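Local coordinates for chloramphenicol acetyltransferase (PDB 6PXA), which probably transfers the acetyl group of acetyl-CoA to the 3-hydroxyl of chloramphenicol, and binds taurocholic acid, at residues 20-23 with 24-27; 192-195 with 196-199. All coordinates share one frame; numbering follows the deposited sequence.

Interaction 1 (20-23 with 24-27); sequences VKNP and NIEV
The side-chain carbonyl of Asn22 takes the backbone N-H of Asn24 in a nearly straight bond, with OD1 2.8 Å from N. The donor stands 41° above the amide plane of Asn22 and so misses the lone-pair directions. Asn22 CG lies anti to its own backbone N (chi1 -168°), which swings the amide forward along the chain. OD1 also lies 3.4 Å from Asn24 CB, and the two side-chain amides are turned 55° against each other.

This is an Asx turn at the head of a type I beta turn, Asn22 to Ile25, with Pro23 and Asn24 at its corners. The beta turn is closed by Ile25 N to Asn22 O at 3.0 Å. Asn22 thus accepts the N-H of Asn24 through its side chain and that of Ile25 through its main chain.

On the apolar side, Asn22 CB touches Ile25 CG1 at 3.8 Å. Val20 crosses Ile25 at about a right angle, bringing its CG1 to 3.8 Å from Ile25 CB. Val20 CG2 meets Val27 CG2 more loosely, at 4.3 Å.

Glu43 of helix 42-46 accepts the backbone N-H groups of Lys21 and Asn22, while Leu51 O takes Asn24 ND2. The turn leads straight into strand 25-27, within this chain an edge strand of a parallel sheet beside strand 71-73, with helix 42-46 against Val20 and Ile25.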
ATOM      1  N   VAL B  20     -24.650  -6.378   1.732  1.00 47.30           N
ATOM      2  CA  VAL B  20     -24.226  -6.260   0.339  1.00 48.92           C
ATOM      3  C   VAL B  20     -25.424  -6.259  -0.595  1.00 62.61           C
ATOM      4  O   VAL B  20     -26.397  -6.993  -0.393  1.00 60.04           O
ATOM      5  CB  VAL B  20     -23.242  -7.396   0.015  1.00 54.46           C
ATOM      6  CG1 VAL B  20     -23.050  -7.546  -1.467  1.00 57.37           C
ATOM      7  CG2 VAL B  20     -21.899  -7.130   0.749  1.00 52.99           C
ATOM      8  N   LYS B  21     -25.362  -5.424  -1.631  1.00 46.65           N
ATOM      9  CA  LYS B  21     -26.475  -5.270  -2.550  1.00 48.38           C
ATOM     10  C   LYS B  21     -26.120  -5.495  -4.010  1.00 48.80           C
ATOM     11  O   LYS B  21     -27.027  -5.752  -4.812  1.00 44.69           O
ATOM     12  CB  LYS B  21     -27.095  -3.871  -2.399  1.00 58.49           C
ATOM     13  CG  LYS B  21     -27.641  -3.596  -0.999  1.00 65.33           C
ATOM     14  CD  LYS B  21     -28.868  -2.700  -1.085  1.00 71.78           C
ATOM     15  CE  LYS B  21     -29.602  -2.587   0.239  1.00 77.70           C
ATOM     16  NZ  LYS B  21     -30.977  -2.019   0.043  1.00 84.78           N
ATOM     17  N   ASN B  22     -24.854  -5.436  -4.375  1.00 43.98           N
ATOM     18  CA  ASN B  22     -24.467  -5.621  -5.759  1.00 48.86           C
ATOM     19  C   ASN B  22     -24.847  -7.026  -6.210  1.00 47.97           C
ATOM     20  O   ASN B  22     -24.369  -8.005  -5.620  1.00 45.43           O
ATOM     21  CB  ASN B  22     -22.966  -5.399  -5.923  1.00 57.54           C
ATOM     22  CG  ASN B  22     -22.540  -5.285  -7.373  1.00 66.26           C
ATOM     23  OD1 ASN B  22     -23.145  -5.891  -8.260  1.00 77.50           O
ATOM     24  ND2 ASN B  22     -21.487  -4.510  -7.621  1.00 61.10           N
ATOM     25  N   PRO B  23     -25.666  -7.173  -7.254  1.00 53.04           N
ATOM     26  CA  PRO B  23     -26.009  -8.523  -7.724  1.00 54.71           C
ATOM     27  C   PRO B  23     -24.795  -9.320  -8.160  1.00 49.54           C
ATOM     28  O   PRO B  23     -24.886 -10.548  -8.307  1.00 48.90           O
ATOM     29  CB  PRO B  23     -26.971  -8.260  -8.900  1.00 59.68           C
ATOM     30  CG  PRO B  23     -26.711  -6.857  -9.328  1.00 53.21           C
ATOM     31  CD  PRO B  23     -26.287  -6.117  -8.077  1.00 57.26           C
ATOM     32  N   ASN B  24     -23.655  -8.669  -8.349  1.00 45.89           N
ATOM     33  CA  ASN B  24     -22.473  -9.361  -8.816  1.00 44.46           C
ATOM     34  C   ASN B  24     -21.566  -9.779  -7.672  1.00 42.55           C
ATOM     35  O   ASN B  24     -20.487 -10.335  -7.923  1.00 47.26           O
ATOM     36  CB  ASN B  24     -21.735  -8.496  -9.835  1.00 37.63           C
ATOM     37  CG  ASN B  24     -22.450  -8.436 -11.158  1.00 43.26           C
ATOM     38  OD1 ASN B  24     -22.918  -9.458 -11.668  1.00 46.26           O
ATOM     39  ND2 ASN B  24     -22.593  -7.229 -11.710  1.00 42.15           N
ATOM     40  N   ILE B  25     -22.011  -9.597  -6.429  1.00 37.99           N
ATOM     41  CA  ILE B  25     -21.293 -10.081  -5.253  1.00 40.41           C
ATOM     42  C   ILE B  25     -22.149 -11.120  -4.547  1.00 50.09           C
ATOM     43  O   ILE B  25     -23.369 -10.962  -4.428  1.00 56.59           O
ATOM     44  CB  ILE B  25     -20.914  -8.960  -4.269  1.00 45.21           C
ATOM     45  CG1 ILE B  25     -20.162  -7.852  -4.969  1.00 45.99           C
ATOM     46  CG2 ILE B  25     -19.994  -9.520  -3.199  1.00 44.68           C
ATOM     47  CD1 ILE B  25     -19.794  -6.660  -4.039  1.00 45.11           C
ATOM     48  N   GLU B  26     -21.507 -12.197  -4.109  1.00 43.08           N
ATOM     49  CA  GLU B  26     -22.133 -13.220  -3.285  1.00 41.58           C
ATOM     50  C   GLU B  26     -21.265 -13.391  -2.039  1.00 50.41           C
ATOM     51  O   GLU B  26     -20.067 -13.657  -2.158  1.00 57.15           O
ATOM     52  CB  GLU B  26     -22.260 -14.530  -4.068  1.00 44.62           C
ATOM     53  CG  GLU B  26     -22.343 -15.760  -3.212  1.00 61.49           C
ATOM     54  CD  GLU B  26     -22.278 -17.031  -4.040  1.00 75.70           C
ATOM     55  OE1 GLU B  26     -22.564 -16.960  -5.257  1.00 76.82           O
ATOM     56  OE2 GLU B  26     -21.935 -18.092  -3.475  1.00 79.34           O
ATOM     57  N   VAL B  27     -21.853 -13.219  -0.853  1.00 43.89           N
ATOM     58  CA  VAL B  27     -21.127 -13.360   0.407  1.00 51.33           C
ATOM     59  C   VAL B  27     -21.900 -14.286   1.336  1.00 52.65           C
ATOM     60  O   VAL B  27     -23.108 -14.112   1.529  1.00 52.32           O
ATOM     61  CB  VAL B  27     -20.888 -12.004   1.103  1.00 50.13           C
ATOM     62  CG1 VAL B  27     -20.038 -12.212   2.328  1.00 47.66           C
ATOM     63  CG2 VAL B  27     -20.233 -11.017   0.169  1.00 49.00           C
TER

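Interaction 2 (192-195 with 196-199); sequences PLQH and IKNT
Gln194 and Asn198, one turn apart on helix 193-198, join their side-chain amides across an i to i+4 step. Gln194 NE2 donates to Asn198 OD1 at 2.8 Å. The two planes are 48° apart, and the bond treats them differently: OD1 lies within 2° of the Gln194 amide plane, whereas NE2 stands 40° out of the Asn198 plane. The Gln194 chain bends at chi2, and the turn about chi3 directs NE2 at Asn198 OD1.

On a neighbouring part of the helix surface, Leu193 and Lys197 make the apolar counterpart of this pair. Leu193 CD1 rests at 3.8 Å from Lys197 CG, at the aliphatic root of the lysine, and the two chains run at a slant to one another. Beneath them Lys197 N reaches Leu193 O at 2.9 Å in a nearly straight bond. At the N-cap, Pro192 O receives both His195 N and Ile196 N.

The His195 ring has Pro192 CG in its plane at the edge, while Asn198 ND2 approaches it obliquely. Both His195 ND1 and Asn198 ND2 bond to the hydroxyl of Tyr214 on helix 208-219, tying the two helices together. Phe108 of a second subunit, a residue that lines a taurocholic acid pocket, packs on Leu193 and Ile196, so this helix borders the neighbour's pocket wall.

Where the helix ends, Thr199 holds the carbonyl of His195 twice. Its N-H bond to His195 O, 3.0 Å from N, is bent, whereas its hydroxyl OG1 meets that oxygen nearly head-on at 2.7 Å.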
ATOM      1  N   PRO B 192     -25.062 -27.596  10.386  1.00 59.56           N
ATOM      2  CA  PRO B 192     -26.131 -26.799  10.993  1.00 60.49           C
ATOM      3  C   PRO B 192     -25.584 -26.003  12.162  1.00 59.03           C
ATOM      4  O   PRO B 192     -24.606 -26.396  12.807  1.00 62.06           O
ATOM      5  CB  PRO B 192     -27.153 -27.850  11.450  1.00 62.98           C
ATOM      6  CG  PRO B 192     -26.830 -29.084  10.644  1.00 64.30           C
ATOM      7  CD  PRO B 192     -25.333 -29.041  10.503  1.00 63.85           C
ATOM      8  N   LEU B 193     -26.210 -24.853  12.417  1.00 59.41           N
ATOM      9  CA  LEU B 193     -25.622 -23.905  13.359  1.00 58.26           C
ATOM     10  C   LEU B 193     -25.484 -24.507  14.751  1.00 58.87           C
ATOM     11  O   LEU B 193     -24.506 -24.234  15.453  1.00 57.78           O
ATOM     12  CB  LEU B 193     -26.457 -22.629  13.406  1.00 61.99           C
ATOM     13  CG  LEU B 193     -26.246 -21.679  14.585  1.00 61.13           C
ATOM     14  CD1 LEU B 193     -24.823 -21.075  14.601  1.00 63.78           C
ATOM     15  CD2 LEU B 193     -27.300 -20.583  14.552  1.00 61.16           C
ATOM     16  N   GLN B 194     -26.437 -25.348  15.169  1.00 60.96           N
ATOM     17  CA  GLN B 194     -26.343 -25.926  16.504  1.00 62.02           C
ATOM     18  C   GLN B 194     -25.141 -26.862  16.633  1.00 61.00           C
ATOM     19  O   GLN B 194     -24.606 -27.032  17.730  1.00 61.45           O
ATOM     20  CB  GLN B 194     -27.646 -26.664  16.858  1.00 68.70           C
ATOM     21  CG  GLN B 194     -27.751 -27.103  18.324  1.00 70.38           C
ATOM     22  CD  GLN B 194     -27.616 -25.947  19.315  1.00 76.32           C
ATOM     23  OE1 GLN B 194     -28.370 -24.974  19.265  1.00 78.91           O
ATOM     24  NE2 GLN B 194     -26.646 -26.053  20.218  1.00 72.67           N
ATOM     25  N   HIS B 195     -24.694 -27.474  15.535  1.00 60.05           N
ATOM     26  CA  HIS B 195     -23.528 -28.350  15.612  1.00 59.43           C
ATOM     27  C   HIS B 195     -22.244 -27.536  15.714  1.00 59.07           C
ATOM     28  O   HIS B 195     -21.285 -27.953  16.371  1.00 57.36           O
ATOM     29  CB  HIS B 195     -23.470 -29.271  14.394  1.00 59.58           C
ATOM     30  CG  HIS B 195     -24.359 -30.471  14.501  1.00 66.36           C
ATOM     31  ND1 HIS B 195     -24.281 -31.361  15.552  1.00 64.57           N
ATOM     32  CD2 HIS B 195     -25.327 -30.947  13.676  1.00 68.88           C
ATOM     33  CE1 HIS B 195     -25.172 -32.324  15.378  1.00 65.92           C
ATOM     34  NE2 HIS B 195     -25.816 -32.096  14.248  1.00 65.94           N
ATOM     35  N   ILE B 196     -22.204 -26.390  15.046  1.00 55.91           N
ATOM     36  CA  ILE B 196     -21.069 -25.488  15.199  1.00 56.59           C
ATOM     37  C   ILE B 196     -21.025 -24.945  16.616  1.00 58.81           C
ATOM     38  O   ILE B 196     -19.961 -24.899  17.245  1.00 69.32           O
ATOM     39  CB  ILE B 196     -21.142 -24.365  14.155  1.00 52.94           C
ATOM     40  CG1 ILE B 196     -21.112 -24.976  12.749  1.00 52.61           C
ATOM     41  CG2 ILE B 196     -19.979 -23.357  14.352  1.00 53.75           C
ATOM     42  CD1 ILE B 196     -21.211 -23.988  11.607  1.00 51.87           C
ATOM     43  N   LYS B 197     -22.174 -24.521  17.138  1.00 56.52           N
ATOM     44  CA  LYS B 197     -22.251 -24.125  18.537  1.00 66.59           C
ATOM     45  C   LYS B 197     -21.775 -25.250  19.450  1.00 59.37           C
ATOM     46  O   LYS B 197     -20.925 -25.033  20.324  1.00 65.63           O
ATOM     47  CB  LYS B 197     -23.679 -23.696  18.871  1.00 65.84           C
ATOM     48  CG  LYS B 197     -24.120 -22.485  18.063  1.00 62.83           C
ATOM     49  CD  LYS B 197     -25.497 -21.996  18.480  1.00 67.33           C
ATOM     50  CE  LYS B 197     -25.495 -21.508  19.914  1.00 76.00           C
ATOM     51  NZ  LYS B 197     -26.778 -20.846  20.275  1.00 77.77           N
ATOM     52  N   ASN B 198     -22.279 -26.474  19.227  1.00 61.75           N
ATOM     53  CA  ASN B 198     -21.948 -27.598  20.105  1.00 66.63           C
ATOM     54  C   ASN B 198     -20.460 -27.902  20.106  1.00 66.78           C
ATOM     55  O   ASN B 198     -19.930 -28.398  21.106  1.00 68.89           O
ATOM     56  CB  ASN B 198     -22.704 -28.866  19.693  1.00 66.21           C
ATOM     57  CG  ASN B 198     -24.176 -28.802  20.015  1.00 65.19           C
ATOM     58  OD1 ASN B 198     -24.624 -27.916  20.738  1.00 67.26           O
ATOM     59  ND2 ASN B 198     -24.940 -29.751  19.484  1.00 66.26           N
ATOM     60  N   THR B 199     -19.773 -27.653  18.998  1.00 61.84           N
ATOM     61  CA  THR B 199     -18.363 -27.994  18.915  1.00 72.74           C
ATOM     62  C   THR B 199     -17.470 -26.772  19.053  1.00 63.02           C
ATOM     63  O   THR B 199     -16.267 -26.859  18.791  1.00 56.28           O
ATOM     64  CB  THR B 199     -18.087 -28.732  17.611  1.00 89.12           C
ATOM     65  OG1 THR B 199     -19.250 -29.486  17.256  1.00103.01           O
ATOM     66  CG2 THR B 199     -16.961 -29.703  17.813  1.00 94.47           C
TER

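Along the chain, 20-27 comes well before 192-199, and the two contacts do not touch: their centres are 27 Å apart and their nearest atoms about 14 Å. The 20-23/24-27 turn leads into an edge strand, within this chain, of a parallel sheet in the stacked coils of the left-handed beta-helix expected of a hexapeptide-repeat transferase. Its centre is about 11 Å from that of the chain. The 192-195/196-199 contact belongs to the helical C-terminal part, about 25 Å from the chain centre, where a second subunit packs against it. One contact is thus the turn leading into a strand of the beta-helix, while the other lies in a helical appendage at a subunit boundary.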